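Local coordinates for protein hydroxynitrile lyase (Passiflora edulis, PDB 5Y02) that binds (R)-mandelonitrile and, as a homodimeric hydroxynitrile lyase, probably splits such cyanohydrins into an aldehyde and hydrogen cyanide, at residues H9-R14 / H63-T68; A29-L34 / L85-E90; R57-T62 / C95-V100. All blocks are in the same frame, centred on the assembly; numbering follows the deposited sequence.

Contact 1 of 3, residues H9-R14 / H63-T68. With MXN ((2R)-hydroxy(phenyl)ethanenitrile), chain M.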
loop_
_atom_site.group_PDB
_atom_site.type_symbol
_atom_site.label_atom_id
_atom_site.label_comp_id
_atom_site.label_asym_id
_atom_site.label_seq_id
_atom_site.Cartn_x
_atom_site.Cartn_y
_atom_site.Cartn_z
ATOM N N HIS A 9 -2.976 -6.249 3.897
ATOM C CA HIS A 9 -3.501 -6.482 2.563
ATOM C C HIS A 9 -3.693 -5.094 1.956
ATOM O O HIS A 9 -4.576 -4.336 2.379
ATOM C CB HIS A 9 -4.820 -7.253 2.682
ATOM C CG HIS A 9 -5.567 -7.437 1.397
ATOM N ND1 HIS A 9 -5.156 -8.312 0.414
ATOM C CD2 HIS A 9 -6.761 -6.942 0.983
ATOM C CE1 HIS A 9 -6.037 -8.308 -0.573
ATOM N NE2 HIS A 9 -7.021 -7.489 -0.255
ATOM N N ILE A 10 -2.848 -4.770 0.981
ATOM C CA ILE A 10 -2.849 -3.454 0.366
ATOM C C ILE A 10 -3.105 -3.579 -1.119
ATOM O O ILE A 10 -2.393 -4.281 -1.799
ATOM C CB ILE A 10 -1.524 -2.674 0.533
ATOM C CG1 ILE A 10 -1.016 -2.724 1.974
ATOM C CG2 ILE A 10 -1.718 -1.237 0.071
ATOM C CD1 ILE A 10 -1.888 -2.082 3.008
ATOM N N VAL A 11 -4.086 -2.817 -1.584
ATOM C CA VAL A 11 -4.569 -2.814 -2.953
ATOM C C VAL A 11 -4.385 -1.407 -3.499
ATOM O O VAL A 11 -4.792 -0.423 -2.869
ATOM C CB VAL A 11 -6.059 -3.183 -3.004
ATOM C CG1 VAL A 11 -6.598 -3.134 -4.437
ATOM C CG2 VAL A 11 -6.269 -4.554 -2.375
ATOM N N PHE A 12 -3.758 -1.306 -4.666
ATOM C CA PHE A 12 -3.791 -0.065 -5.459
ATOM C C PHE A 12 -4.581 -0.381 -6.739
ATOM O O PHE A 12 -4.350 -1.413 -7.349
ATOM C CB PHE A 12 -2.405 0.387 -5.933
ATOM C CG PHE A 12 -1.427 0.779 -4.860
ATOM C CD1 PHE A 12 -1.809 1.090 -3.562
ATOM C CD2 PHE A 12 -0.094 0.904 -5.201
ATOM C CE1 PHE A 12 -0.873 1.485 -2.629
ATOM C CE2 PHE A 12 0.847 1.312 -4.266
ATOM C CZ PHE A 12 0.454 1.597 -2.981
ATOM N N ASN A 13 -5.483 0.500 -7.158
ATOM C CA ASN A 13 -6.155 0.330 -8.441
ATOM C C ASN A 13 -6.380 1.638 -9.184
ATOM O O ASN A 13 -6.107 2.735 -8.684
ATOM C CB ASN A 13 -7.467 -0.488 -8.301
ATOM C CG ASN A 13 -8.678 0.363 -7.990
ATOM O OD1 ASN A 13 -8.601 1.305 -7.221
ATOM N ND2 ASN A 13 -9.831 0.019 -8.597
ATOM N N ARG A 14 -6.856 1.463 -10.409
ATOM C CA ARG A 14 -7.329 2.498 -11.272
ATOM C C ARG A 14 -8.599 1.925 -11.883
ATOM O O ARG A 14 -8.604 0.763 -12.298
ATOM C CB ARG A 14 -6.305 2.773 -12.382
ATOM C CG ARG A 14 -6.652 3.965 -13.262
ATOM C CD ARG A 14 -5.809 3.956 -14.539
ATOM N NE ARG A 14 -6.228 5.070 -15.380
ATOM C CZ ARG A 14 -5.847 6.339 -15.223
ATOM N NH1 ARG A 14 -4.987 6.702 -14.262
ATOM N NH2 ARG A 14 -6.340 7.275 -16.042
ATOM N N HIS A 63 -6.304 5.008 -6.496
ATOM C CA HIS A 63 -6.899 4.631 -5.219
ATOM C C HIS A 63 -6.045 3.586 -4.507
ATOM O O HIS A 63 -5.436 2.696 -5.146
ATOM C CB HIS A 63 -8.241 3.991 -5.447
ATOM C CG HIS A 63 -9.316 4.931 -5.870
ATOM N ND1 HIS A 63 -9.349 5.519 -7.118
ATOM C CD2 HIS A 63 -10.445 5.323 -5.231
ATOM C CE1 HIS A 63 -10.446 6.249 -7.216
ATOM N NE2 HIS A 63 -11.128 6.148 -6.089
ATOM N N ALA A 64 -6.004 3.703 -3.177
ATOM C CA ALA A 64 -5.392 2.705 -2.317
ATOM C C ALA A 64 -6.409 2.247 -1.279
ATOM O O ALA A 64 -7.246 3.042 -0.820
ATOM C CB ALA A 64 -4.166 3.267 -1.612
ATOM N N TYR A 65 -6.303 0.979 -0.922
ATOM C CA TYR A 65 -7.162 0.363 0.101
ATOM C C TYR A 65 -6.270 -0.507 0.982
ATOM O O TYR A 65 -5.483 -1.320 0.474
ATOM C CB TYR A 65 -8.259 -0.494 -0.534
ATOM C CG TYR A 65 -8.883 0.106 -1.758
ATOM C CD1 TYR A 65 -8.243 -0.003 -2.995
ATOM C CD2 TYR A 65 -10.097 0.782 -1.710
ATOM C CE1 TYR A 65 -8.787 0.531 -4.139
ATOM C CE2 TYR A 65 -10.655 1.326 -2.865
ATOM C CZ TYR A 65 -9.991 1.191 -4.082
ATOM O OH TYR A 65 -10.489 1.710 -5.251
ATOM N N GLU A 66 -6.425 -0.374 2.295
ATOM C CA GLU A 66 -5.626 -1.132 3.233
ATOM C C GLU A 66 -6.549 -1.856 4.204
ATOM O O GLU A 66 -7.592 -1.313 4.610
ATOM C CB GLU A 66 -4.665 -0.204 3.999
ATOM C CG GLU A 66 -5.304 1.071 4.536
ATOM C CD GLU A 66 -4.354 1.903 5.374
ATOM O OE1 GLU A 66 -4.234 1.612 6.581
ATOM O OE2 GLU A 66 -3.691 2.815 4.816
ATOM N N SER A 67 -6.153 -3.058 4.575
ATOM C CA SER A 67 -6.861 -3.811 5.627
ATOM C C SER A 67 -5.917 -4.794 6.297
ATOM O O SER A 67 -4.783 -5.038 5.837
ATOM C CB SER A 67 -8.098 -4.494 5.074
ATOM O OG SER A 67 -7.817 -5.297 3.952
ATOM N N THR A 68 -6.368 -5.323 7.423
ATOM C CA THR A 68 -5.534 -6.159 8.249
ATOM C C THR A 68 -6.291 -7.446 8.543
ATOM O O THR A 68 -7.478 -7.397 8.815
ATOM C CB THR A 68 -5.181 -5.443 9.568
ATOM O OG1 THR A 68 -4.439 -4.256 9.301
ATOM C CG2 THR A 68 -4.348 -6.346 10.468
HETATM C C1 MXN M . -10.770 -7.841 -2.594
HETATM C C2 MXN M . -11.226 -8.207 -3.857
HETATM C C3 MXN M . -12.275 -9.117 -3.999
HETATM C C4 MXN M . -12.876 -9.648 -2.864
HETATM C C5 MXN M . -12.420 -9.301 -1.600
HETATM C C6 MXN M . -11.372 -8.398 -1.456
HETATM C C7 MXN M . -9.622 -6.902 -2.506
HETATM C C8 MXN M . -8.492 -7.586 -3.175
HETATM N N9 MXN M . -7.608 -8.137 -3.703
HETATM O O10 MXN M . -9.284 -6.630 -1.132
HETATM O O HOH W 1 -7.618 -3.702 1.510
#
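Tyr-65 and Asn-13 are hydrogen-bonded side chain to side chain across two neighbouring antiparallel strands of the stress-responsive A/B barrel, a dimeric alpha+beta barrel fold, and Tyr-65 has more surface buried by the pairing than any other residue. Six backbone hydrogen bonds define the register through the hydrogen-bonded pairs His-9/Ser-67, Val-11/Tyr-65 and Asn-13/His-63; the shortest runs 2.8 Å from Tyr-65 N to Val-11 O. The intervening non-hydrogen-bonded pairs, Ile-10/Glu-66 and Phe-12/Ala-64, put their side chains on the other face, where Phe-12 stacks on Phe-12 of the second subunit.

On the face that helix 21-37 covers, the Tyr-65 ring slants past Val-11, with CD1 3.8 Å from Val-11 CG1, and carries its hydroxyl on toward Asn-13. Tyr-65 OH donates to Asn-13 OD1 at 2.8 Å, coming from 38° above the amide plane, although OD1 itself lies in the plane of the phenol ring at its edge. The same hydroxyl also bonds Tyr-15 OH. Asn-13 holds CG between its backbone N and carbonyl carbon (chi1 88°), which swings OD1 back across the strand gap to within 3.2 Å of His-63 CB.

His-9, at the other end, presents NE2 to the hydroxyl O10 of bound (R)-mandelonitrile at 2.6 Å, and either atom could be the donor. Asn-102 OD1 is hydrogen-bonded to ND1, a second-shell bond that probably helps fix the turn of the imidazole. Ser-67 OG lies at the edge of that ring, 3.6 Å from His-9 CD2, and a water 2.9 Å from Ser-67 OG donates to His-9 O.

Contact 2 of 3, residues A29-L34 / L85-E90. With MXN ((2R)-hydroxy(phenyl)ethanenitrile), chain M.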
loop_
_atom_site.group_PDB
_atom_site.type_symbol
_atom_site.label_atom_id
_atom_site.label_comp_id
_atom_site.label_asym_id
_atom_site.label_seq_id
_atom_site.Cartn_x
_atom_site.Cartn_y
_atom_site.Cartn_z
ATOM N N ALA A 29 -17.997 1.653 -1.464
ATOM C CA ALA A 29 -18.886 1.405 -0.317
ATOM C C ALA A 29 -19.112 -0.088 -0.089
ATOM O O ALA A 29 -19.106 -0.539 1.056
ATOM C CB ALA A 29 -20.211 2.129 -0.477
ATOM N N ASP A 30 -19.299 -0.844 -1.173
ATOM C CA ASP A 30 -19.467 -2.300 -1.112
ATOM C C ASP A 30 -18.224 -2.964 -0.524
ATOM O O ASP A 30 -18.321 -3.907 0.243
ATOM C CB ASP A 30 -19.748 -2.892 -2.516
ATOM C CG ASP A 30 -21.119 -2.500 -3.084
ATOM O OD1 ASP A 30 -21.945 -1.906 -2.372
ATOM O OD2 ASP A 30 -21.378 -2.796 -4.279
ATOM N N TYR A 31 -17.052 -2.461 -0.903
ATOM C CA TYR A 31 -15.790 -2.980 -0.398
ATOM C C TYR A 31 -15.703 -2.786 1.127
ATOM O O TYR A 31 -15.480 -3.743 1.851
ATOM C CB TYR A 31 -14.633 -2.257 -1.081
ATOM C CG TYR A 31 -13.251 -2.846 -0.949
ATOM C CD1 TYR A 31 -12.961 -3.948 -0.139
ATOM C CD2 TYR A 31 -12.199 -2.246 -1.630
ATOM C CE1 TYR A 31 -11.666 -4.428 -0.031
ATOM C CE2 TYR A 31 -10.914 -2.727 -1.525
ATOM C CZ TYR A 31 -10.651 -3.807 -0.728
ATOM O OH TYR A 31 -9.358 -4.282 -0.650
ATOM N N GLY A 32 -15.910 -1.564 1.582
ATOM C CA GLY A 32 -15.868 -1.239 3.021
ATOM C C GLY A 32 -16.859 -2.054 3.845
ATOM O O GLY A 32 -16.531 -2.518 4.935
ATOM N N ASN A 33 -18.044 -2.265 3.290
ATOM C CA ASN A 33 -19.103 -3.047 3.943
ATOM C C ASN A 33 -18.765 -4.538 4.174
ATOM O O ASN A 33 -19.374 -5.197 5.040
ATOM C CB ASN A 33 -20.395 -2.912 3.145
ATOM C CG ASN A 33 -21.595 -3.471 3.885
ATOM O OD1 ASN A 33 -21.824 -3.140 5.043
ATOM N ND2 ASN A 33 -22.336 -4.351 3.234
ATOM N N LEU A 34 -17.784 -5.078 3.437
ATOM C CA LEU A 34 -17.310 -6.432 3.710
ATOM C C LEU A 34 -16.841 -6.638 5.141
ATOM O O LEU A 34 -16.956 -7.748 5.635
ATOM C CB LEU A 34 -16.193 -6.873 2.751
ATOM C CG LEU A 34 -16.596 -7.200 1.318
ATOM C CD1 LEU A 34 -15.349 -7.487 0.471
ATOM C CD2 LEU A 34 -17.542 -8.378 1.246
ATOM N N LEU A 85 -16.590 -13.344 -2.770
ATOM C CA LEU A 85 -16.694 -13.778 -4.162
ATOM C C LEU A 85 -17.702 -12.931 -4.934
ATOM O O LEU A 85 -17.487 -12.644 -6.114
ATOM C CB LEU A 85 -17.067 -15.254 -4.269
ATOM C CG LEU A 85 -16.051 -16.271 -3.759
ATOM C CD1 LEU A 85 -16.720 -17.638 -3.717
ATOM C CD2 LEU A 85 -14.790 -16.314 -4.610
ATOM N N GLU A 86 -18.789 -12.534 -4.277
ATOM C CA GLU A 86 -19.764 -11.656 -4.918
ATOM C C GLU A 86 -19.189 -10.283 -5.199
ATOM O O GLU A 86 -19.433 -9.726 -6.260
ATOM C CB GLU A 86 -21.055 -11.539 -4.097
ATOM C CG GLU A 86 -21.877 -12.825 -4.086
ATOM C CD GLU A 86 -22.258 -13.301 -5.484
ATOM O OE1 GLU A 86 -22.991 -12.569 -6.170
ATOM O OE2 GLU A 86 -21.816 -14.394 -5.907
ATOM N N PHE A 87 -18.436 -9.738 -4.242
ATOM C CA PHE A 87 -17.766 -8.459 -4.448
ATOM C C PHE A 87 -16.727 -8.542 -5.587
ATOM O O PHE A 87 -16.620 -7.613 -6.381
ATOM C CB PHE A 87 -17.129 -7.965 -3.153
ATOM C CG PHE A 87 -16.403 -6.670 -3.314
ATOM C CD1 PHE A 87 -17.108 -5.513 -3.602
ATOM C CD2 PHE A 87 -15.018 -6.614 -3.246
ATOM C CE1 PHE A 87 -16.445 -4.315 -3.815
ATOM C CE2 PHE A 87 -14.347 -5.416 -3.437
ATOM C CZ PHE A 87 -15.065 -4.264 -3.718
ATOM N N ALA A 88 -16.004 -9.659 -5.686
ATOM C CA ALA A 88 -14.971 -9.838 -6.730
ATOM C C ALA A 88 -15.542 -9.699 -8.139
ATOM O O ALA A 88 -14.859 -9.219 -9.038
ATOM C CB ALA A 88 -14.282 -11.193 -6.591
ATOM N N LYS A 89 -16.790 -10.133 -8.309
ATOM C CA LYS A 89 -17.490 -10.034 -9.601
ATOM C C LYS A 89 -17.708 -8.595 -10.058
ATOM O O LYS A 89 -17.749 -8.330 -11.257
ATOM C CB LYS A 89 -18.843 -10.749 -9.535
ATOM C CG LYS A 89 -18.728 -12.250 -9.413
ATOM C CD LYS A 89 -20.100 -12.886 -9.252
ATOM C CE LYS A 89 -19.941 -14.372 -9.012
ATOM N NZ LYS A 89 -21.236 -15.092 -9.110
ATOM N N GLU A 90 -17.858 -7.671 -9.112
ATOM C CA GLU A 90 -17.935 -6.272 -9.481
ATOM C C GLU A 90 -16.596 -5.564 -9.412
ATOM O O GLU A 90 -16.340 -4.713 -10.233
ATOM C CB GLU A 90 -19.040 -5.537 -8.731
ATOM C CG GLU A 90 -18.814 -5.212 -7.283
ATOM C CD GLU A 90 -19.755 -4.115 -6.768
ATOM O OE1 GLU A 90 -20.756 -3.746 -7.428
ATOM O OE2 GLU A 90 -19.483 -3.594 -5.691
HETATM C C1 MXN M . -10.770 -7.841 -2.594
HETATM C C2 MXN M . -11.226 -8.207 -3.857
HETATM C C3 MXN M . -12.275 -9.117 -3.999
HETATM C C4 MXN M . -12.876 -9.648 -2.864
HETATM C C5 MXN M . -12.420 -9.301 -1.600
HETATM C C6 MXN M . -11.372 -8.398 -1.456
HETATM C C7 MXN M . -9.622 -6.902 -2.506
HETATM C C8 MXN M . -8.492 -7.586 -3.175
HETATM N N9 MXN M . -7.608 -8.137 -3.703
HETATM O O10 MXN M . -9.284 -6.630 -1.132
#
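The hydroxyl O10 of (R)-mandelonitrile is gripped by both Tyr-31 OH and His-9 NE2, and the ring bearing the first of these rests against Phe-87 of the facing helix. The Tyr-31 OH to O10 hydrogen bond measures 2.4 Å, so short that its exact length is doubtful, and either oxygen could donate. Helices 21-37 and 82-91, which carry the two segments, lie on the same face of the antiparallel sheet in this alpha+beta barrel fold. Locally they run antiparallel at 162°, their axes 10.6 Å apart at closest approach.

Phe-87 has the largest share of the buried surface. With CG anti to the backbone nitrogen (chi1 179°), its ring reaches over to Tyr-31, where CZ comes within 3.3 Å of Tyr-31 CB and CE2 lies over one face of the phenol. The two rings are near parallel, 29° apart in plane, but slid so far that they barely overlap. Leu-34 adds CD1 obliquely, 3.8 Å from Phe-87 CD2. Phe-87 turns the CD2 edge of its ring to the face of the ligand's phenyl, MXN C4 lying in the plane of the Phe-87 ring, 3.7 Å from CD2. With a serine here, Tyr-31 and Leu-34 would probably lose their common packing partner, leaving a gap beside the ligand's phenyl group.

Further along the helix pair, Asp-30 and Glu-90, both partly exposed, cross at about a right angle, Asp-30 OD2 standing 2.5 Å from Glu-90 OE2, which suggests that one of the acids holds a proton. Asp-30 OD1 is bonded to Gln-26 NE2. On the ligand side, Ala-88 CB touches the phenyl group at MXN C3, 3.9 Å away.

Contact 3 of 3, residues R57-T62 / C95-V100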
loop_
_atom_site.group_PDB
_atom_site.type_symbol
_atom_site.label_atom_id
_atom_site.label_comp_id
_atom_site.label_asym_id
_atom_site.label_seq_id
_atom_site.Cartn_x
_atom_site.Cartn_y
_atom_site.Cartn_z
ATOM N N ARG A 57 4.874 9.472 -8.356
ATOM C CA ARG A 57 5.299 8.087 -8.618
ATOM C C ARG A 57 4.148 7.069 -8.510
ATOM O O ARG A 57 4.401 5.869 -8.365
ATOM C CB ARG A 57 6.457 7.703 -7.675
ATOM C CG ARG A 57 7.755 8.478 -7.905
ATOM C CD ARG A 57 8.848 7.998 -6.966
ATOM N NE ARG A 57 10.139 8.690 -7.130
ATOM C CZ ARG A 57 11.107 8.353 -7.993
ATOM N NH1 ARG A 57 10.971 7.338 -8.847
ATOM N NH2 ARG A 57 12.240 9.059 -8.010
ATOM N N ALA A 58 2.898 7.536 -8.625
ATOM C CA ALA A 58 1.721 6.659 -8.520
ATOM C C ALA A 58 1.454 5.823 -9.770
ATOM O O ALA A 58 0.649 4.889 -9.744
ATOM C CB ALA A 58 0.492 7.472 -8.131
ATOM N N ASP A 59 2.129 6.160 -10.872
ATOM C CA ASP A 59 2.116 5.345 -12.076
ATOM C C ASP A 59 0.709 5.029 -12.580
ATOM O O ASP A 59 0.436 3.916 -13.018
ATOM C CB ASP A 59 2.934 4.068 -11.854
ATOM C CG ASP A 59 3.290 3.358 -13.162
ATOM O OD1 ASP A 59 3.275 4.000 -14.236
ATOM O OD2 ASP A 59 3.562 2.144 -13.104
ATOM N N GLY A 60 -0.171 6.020 -12.528
ATOM C CA GLY A 60 -1.536 5.876 -13.013
ATOM C C GLY A 60 -2.519 5.244 -12.040
ATOM O O GLY A 60 -3.715 5.233 -12.320
ATOM N N PHE A 61 -2.046 4.742 -10.892
ATOM C CA PHE A 61 -2.954 4.267 -9.845
ATOM C C PHE A 61 -3.571 5.457 -9.117
ATOM O O PHE A 61 -2.892 6.439 -8.805
ATOM C CB PHE A 61 -2.232 3.324 -8.881
ATOM C CG PHE A 61 -1.808 2.036 -9.518
ATOM C CD1 PHE A 61 -2.731 0.987 -9.667
ATOM C CD2 PHE A 61 -0.516 1.865 -9.997
ATOM C CE1 PHE A 61 -2.362 -0.199 -10.264
ATOM C CE2 PHE A 61 -0.134 0.672 -10.603
ATOM C CZ PHE A 61 -1.059 -0.358 -10.741
ATOM N N THR A 62 -4.868 5.378 -8.866
ATOM C CA THR A 62 -5.609 6.492 -8.290
ATOM C C THR A 62 -6.109 6.263 -6.873
ATOM O O THR A 62 -6.343 7.235 -6.172
ATOM C CB THR A 62 -6.812 6.861 -9.155
ATOM O OG1 THR A 62 -7.671 5.728 -9.277
ATOM C CG2 THR A 62 -6.321 7.276 -10.573
ATOM N N CYS A 95 -11.647 -2.673 -12.579
ATOM C CA CYS A 95 -10.255 -2.217 -12.501
ATOM C C CYS A 95 -9.632 -2.126 -13.885
ATOM O O CYS A 95 -9.534 -3.134 -14.607
ATOM C CB CYS A 95 -9.405 -3.151 -11.634
ATOM S SG CYS A 95 -9.814 -3.218 -9.877
ATOM N N GLU A 96 -9.210 -0.923 -14.260
ATOM C CA GLU A 96 -8.339 -0.770 -15.434
ATOM C C GLU A 96 -6.997 -1.450 -15.145
ATOM O O GLU A 96 -6.457 -2.199 -15.971
ATOM C CB GLU A 96 -8.166 0.710 -15.772
ATOM C CG GLU A 96 -7.272 0.991 -16.962
ATOM C CD GLU A 96 -7.777 0.344 -18.238
ATOM O OE1 GLU A 96 -9.015 0.252 -18.450
ATOM O OE2 GLU A 96 -6.919 -0.083 -19.023
ATOM N N LYS A 97 -6.470 -1.204 -13.948
ATOM C CA LYS A 97 -5.380 -2.011 -13.441
ATOM C C LYS A 97 -5.393 -2.128 -11.930
ATOM O O LYS A 97 -6.134 -1.428 -11.249
ATOM C CB LYS A 97 -4.044 -1.505 -13.952
ATOM C CG LYS A 97 -3.772 -0.052 -13.667
ATOM C CD LYS A 97 -2.486 0.339 -14.367
ATOM C CE LYS A 97 -1.910 1.635 -13.838
ATOM N NZ LYS A 97 -0.466 1.688 -14.221
ATOM N N ILE A 98 -4.578 -3.045 -11.428
ATOM C CA ILE A 98 -4.585 -3.360 -10.003
ATOM C C ILE A 98 -3.242 -3.966 -9.617
ATOM O O ILE A 98 -2.618 -4.666 -10.416
ATOM C CB ILE A 98 -5.755 -4.301 -9.645
ATOM C CG1 ILE A 98 -5.849 -4.503 -8.119
ATOM C CG2 ILE A 98 -5.633 -5.644 -10.365
ATOM C CD1 ILE A 98 -7.040 -5.310 -7.690
ATOM N N VAL A 99 -2.775 -3.644 -8.417
ATOM C CA VAL A 99 -1.674 -4.367 -7.800
ATOM C C VAL A 99 -2.040 -4.586 -6.329
ATOM O O VAL A 99 -2.591 -3.681 -5.688
ATOM C CB VAL A 99 -0.316 -3.652 -7.960
ATOM C CG1 VAL A 99 -0.358 -2.236 -7.413
ATOM C CG2 VAL A 99 0.807 -4.436 -7.308
ATOM N N VAL A 100 -1.755 -5.787 -5.836
ATOM C CA VAL A 100 -2.086 -6.187 -4.466
ATOM C C VAL A 100 -0.871 -6.843 -3.833
ATOM O O VAL A 100 -0.294 -7.750 -4.408
ATOM C CB VAL A 100 -3.274 -7.179 -4.436
ATOM C CG1 VAL A 100 -3.726 -7.417 -3.008
ATOM C CG2 VAL A 100 -4.447 -6.645 -5.262
HETATM O O HOH W 2 1.316 -0.096 -13.900
#
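The ring of Phe-61 is clasped between Lys-97 over one face and Val-99 over the opposite one, where a type I' beta turn, Ala-58 to Phe-61, packs on strand 95-104, outermost of the sheet within this chain, in the dimeric alpha+beta barrel. Both side chains cross that of Phe-61 at about a right angle. Lys-97 CE sits 3.8 Å from the ring centroid and only 13° off its normal, a well-centred CH-pi contact. Val-99 CG1 makes a longer, less centred CH-pi contact, 4.2 Å from the centroid. At the ring edge, in its plane, lies Ile-98 N.

Lys-97 sits at a classic beta bulge, where it and Glu-96 together face Arg-14. Beyond CG its chain is extended and spans the ring, so that Lys-97 NZ stands 31° off the Phe-61 ring normal in an off-centre cation-pi contact. NZ donates to Asp-59 O at 2.7 Å, nearly along the C=O axis (171°), which ties the turn to the strand. Phe-61 also packs against Phe-12 and against Leu-101 of the second subunit. The Asp-59 carboxylate stays beyond salt-bridge range, but a water bridges it to the lysine, 3.3 Å from Asp-59 OD2 and 2.5 Å from Lys-97 NZ.

The three contacts interleave along the chain: the first segments of contacts 1, 2 and 3 come in that order, and their second segments follow in the same order. Contacts 1 and 3 have centres about 10 Å apart and share the sheet, whose strand 7-15 lies between 63-69 and 95-104; both reach the second subunit. Contact 2, the helix pair, is centred about 13 Å from contact 1 and about 18 Å from contact 3. Tyr-31 packs on Tyr-65 and Val-11, joining helix layer to sheet. Mandelonitrile is held between contacts 1 and 2, in a chain lacking the C-terminal peptide, while contact 3 ties a loop to strand 95-104, whose Val-100 also lines the pocket.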